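PDB 2B8N: D-glycerate 2-kinase, which phosphorylates D-glycerate at the expense of ATP, giving 2-phosphoglycerate in the breakdown of serine. Local coordinates for residues E142-G147 with E151-L156. Residues are numbered along the deposited sequence; the frame is centred on the assembly and turned at random.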
loop_
_atom_site.group_PDB
_atom_site.type_symbol
_atom_site.label_atom_id
_atom_site.label_comp_id
_atom_site.label_asym_id
_atom_site.label_seq_id
_atom_site.Cartn_x
_atom_site.Cartn_y
_atom_site.Cartn_z
ATOM N N GLU A 142 13.811 -11.373 -3.966
ATOM C CA GLU A 142 14.901 -11.019 -4.893
ATOM C C GLU A 142 16.065 -12.019 -4.842
ATOM O O GLU A 142 16.433 -12.523 -3.782
ATOM C CB GLU A 142 15.415 -9.593 -4.605
ATOM C CG GLU A 142 16.457 -9.055 -5.596
ATOM C CD GLU A 142 15.935 -8.960 -7.026
ATOM O OE1 GLU A 142 15.929 -9.985 -7.747
ATOM O OE2 GLU A 142 15.528 -7.860 -7.433
ATOM N N LEU A 143 16.633 -12.287 -6.013
ATOM C CA LEU A 143 17.815 -13.147 -6.175
ATOM C C LEU A 143 18.433 -12.768 -7.526
ATOM O O LEU A 143 17.851 -13.089 -8.558
ATOM C CB LEU A 143 17.396 -14.619 -6.165
ATOM C CG LEU A 143 18.442 -15.702 -6.492
ATOM C CD1 LEU A 143 19.324 -16.004 -5.300
ATOM C CD2 LEU A 143 17.794 -16.983 -6.976
ATOM N N PRO A 144 19.550 -12.007 -7.534
ATOM C CA PRO A 144 20.167 -11.580 -8.825
ATOM C C PRO A 144 20.465 -12.721 -9.804
ATOM O O PRO A 144 20.611 -13.886 -9.383
ATOM C CB PRO A 144 21.494 -10.922 -8.395
ATOM C CG PRO A 144 21.331 -10.586 -6.945
ATOM C CD PRO A 144 20.240 -11.443 -6.359
ATOM N N LEU A 145 20.567 -12.387 -11.092
ATOM C CA LEU A 145 21.029 -13.357 -12.096
ATOM C C LEU A 145 22.493 -13.713 -11.825
ATOM O O LEU A 145 23.257 -12.862 -11.365
ATOM C CB LEU A 145 20.893 -12.804 -13.514
ATOM C CG LEU A 145 19.515 -12.344 -14.031
ATOM C CD1 LEU A 145 19.682 -11.352 -15.188
ATOM C CD2 LEU A 145 18.667 -13.503 -14.487
ATOM N N GLU A 146 22.866 -14.964 -12.109
ATOM C CA GLU A 146 24.241 -15.448 -11.934
ATOM C C GLU A 146 25.262 -14.458 -12.458
ATOM O O GLU A 146 25.218 -14.082 -13.620
ATOM C CB GLU A 146 24.462 -16.786 -12.657
ATOM C CG GLU A 146 24.424 -18.038 -11.785
ATOM C CD GLU A 146 25.257 -19.174 -12.400
ATOM O OE1 GLU A 146 25.229 -19.330 -13.636
ATOM O OE2 GLU A 146 25.962 -19.903 -11.667
ATOM N N GLY A 147 26.195 -14.056 -11.598
ATOM C CA GLY A 147 27.242 -13.110 -11.963
ATOM C C GLY A 147 26.906 -11.648 -11.723
ATOM O O GLY A 147 27.677 -10.766 -12.104
ATOM N N GLU A 151 24.958 -6.145 -4.174
ATOM C CA GLU A 151 25.537 -4.824 -3.932
ATOM C C GLU A 151 25.388 -3.970 -5.153
ATOM O O GLU A 151 25.103 -2.782 -5.037
ATOM C CB GLU A 151 27.028 -4.908 -3.572
ATOM C CG GLU A 151 27.307 -5.349 -2.153
ATOM C CD GLU A 151 26.532 -6.609 -1.762
ATOM O OE1 GLU A 151 26.577 -7.600 -2.535
ATOM O OE2 GLU A 151 25.868 -6.599 -0.688
ATOM N N GLU A 152 25.633 -4.579 -6.316
ATOM C CA GLU A 152 25.535 -3.895 -7.609
ATOM C C GLU A 152 24.101 -3.421 -7.823
ATOM O O GLU A 152 23.849 -2.299 -8.309
ATOM C CB GLU A 152 25.939 -4.830 -8.759
ATOM C CG GLU A 152 27.419 -4.930 -9.003
ATOM C CD GLU A 152 27.789 -6.029 -9.991
ATOM O OE1 GLU A 152 27.505 -7.204 -9.678
ATOM O OE2 GLU A 152 28.385 -5.727 -11.059
ATOM N N ILE A 153 23.158 -4.290 -7.471
ATOM C CA ILE A 153 21.751 -3.933 -7.548
ATOM C C ILE A 153 21.444 -2.772 -6.577
ATOM O O ILE A 153 20.961 -1.731 -7.019
ATOM C CB ILE A 153 20.859 -5.186 -7.406
ATOM C CG1 ILE A 153 20.839 -5.926 -8.742
ATOM C CG2 ILE A 153 19.450 -4.823 -7.018
ATOM C CD1 ILE A 153 20.453 -7.373 -8.616
ATOM N N GLN A 154 21.763 -2.923 -5.290
ATOM C CA GLN A 154 21.626 -1.818 -4.322
ATOM C C GLN A 154 22.187 -0.506 -4.934
ATOM O O GLN A 154 21.488 0.505 -5.031
ATOM C CB GLN A 154 22.344 -2.165 -2.991
ATOM C CG GLN A 154 21.632 -3.243 -2.093
ATOM C CD GLN A 154 22.536 -3.880 -0.973
ATOM O OE1 GLN A 154 22.592 -5.111 -0.826
ATOM N NE2 GLN A 154 23.235 -3.034 -0.197
ATOM N N LYS A 155 23.442 -0.545 -5.385
ATOM C CA LYS A 155 24.136 0.659 -5.871
ATOM C C LYS A 155 23.529 1.255 -7.145
ATOM O O LYS A 155 23.476 2.475 -7.286
ATOM C CB LYS A 155 25.622 0.382 -6.145
ATOM C CG LYS A 155 26.531 0.209 -4.924
ATOM C CD LYS A 155 27.929 0.748 -5.258
ATOM C CE LYS A 155 29.001 0.401 -4.218
ATOM N NZ LYS A 155 30.385 0.862 -4.649
ATOM N N LEU A 156 23.106 0.403 -8.069
ATOM C CA LEU A 156 22.531 0.858 -9.341
ATOM C C LEU A 156 21.205 1.592 -9.183
ATOM O O LEU A 156 20.953 2.560 -9.906
ATOM C CB LEU A 156 22.253 -0.326 -10.279
ATOM C CG LEU A 156 23.365 -0.753 -11.212
ATOM C CD1 LEU A 156 22.997 -2.054 -11.946
ATOM C CD2 LEU A 156 23.694 0.378 -12.199
#
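The end of Ile-153 approaches one face of the Pro-144 pyrrolidine ring near its CB-CG edge, off centre on the CB side. Ile-153 CD1 lies 3.7 Å from Pro-144 CB and equally far from its CG. Ile-153 reaches this point because chi1 of -79° turns CG1 away from the carbonyl carbon, to the side of the backbone N, and the nearly extended chi2 of 159° carries CD1 out from helix 150-162. The backbones stay well apart, with the CA atoms of Pro-144 and Ile-153 7.9 Å from each other.

Two carboxylates flank this touch, and each has its own polar partners. Glu-142 folds back on its own chain: its OE1 accepts Leu-143 N at 3.0 Å through the anti lone pair, with a bent N-H...O angle of 140°. Ser-178 OG also bonds OE1, while OE2 makes salt bridges with Arg-174 and Lys-181. At the helix start, Glu-152 turns OE1 back to the backbone N of Ser-149, as in one half of a capping box, and OE2 bonds Ser-237 OG. Gly-147 O stands 4.3 Å from Glu-152 OE1, two acceptors merely neighbouring each other; that carbonyl bonds Ser-239 OG instead.

Residues 142-147 belong to the loop between helix 137-140 and helix 150-162, and the Pro-144 contact packs that loop on the first turns of the later helix, within the DUF4147 region. Across it the attraction is purely van der Waals, one methyl on one ring, and gives little directional control. The surrounding polar bonds, together with Leu-143 packed on helix 107-120, probably do more to fix the orientation, and the two basic partners would be expected to favour a charged Glu-142.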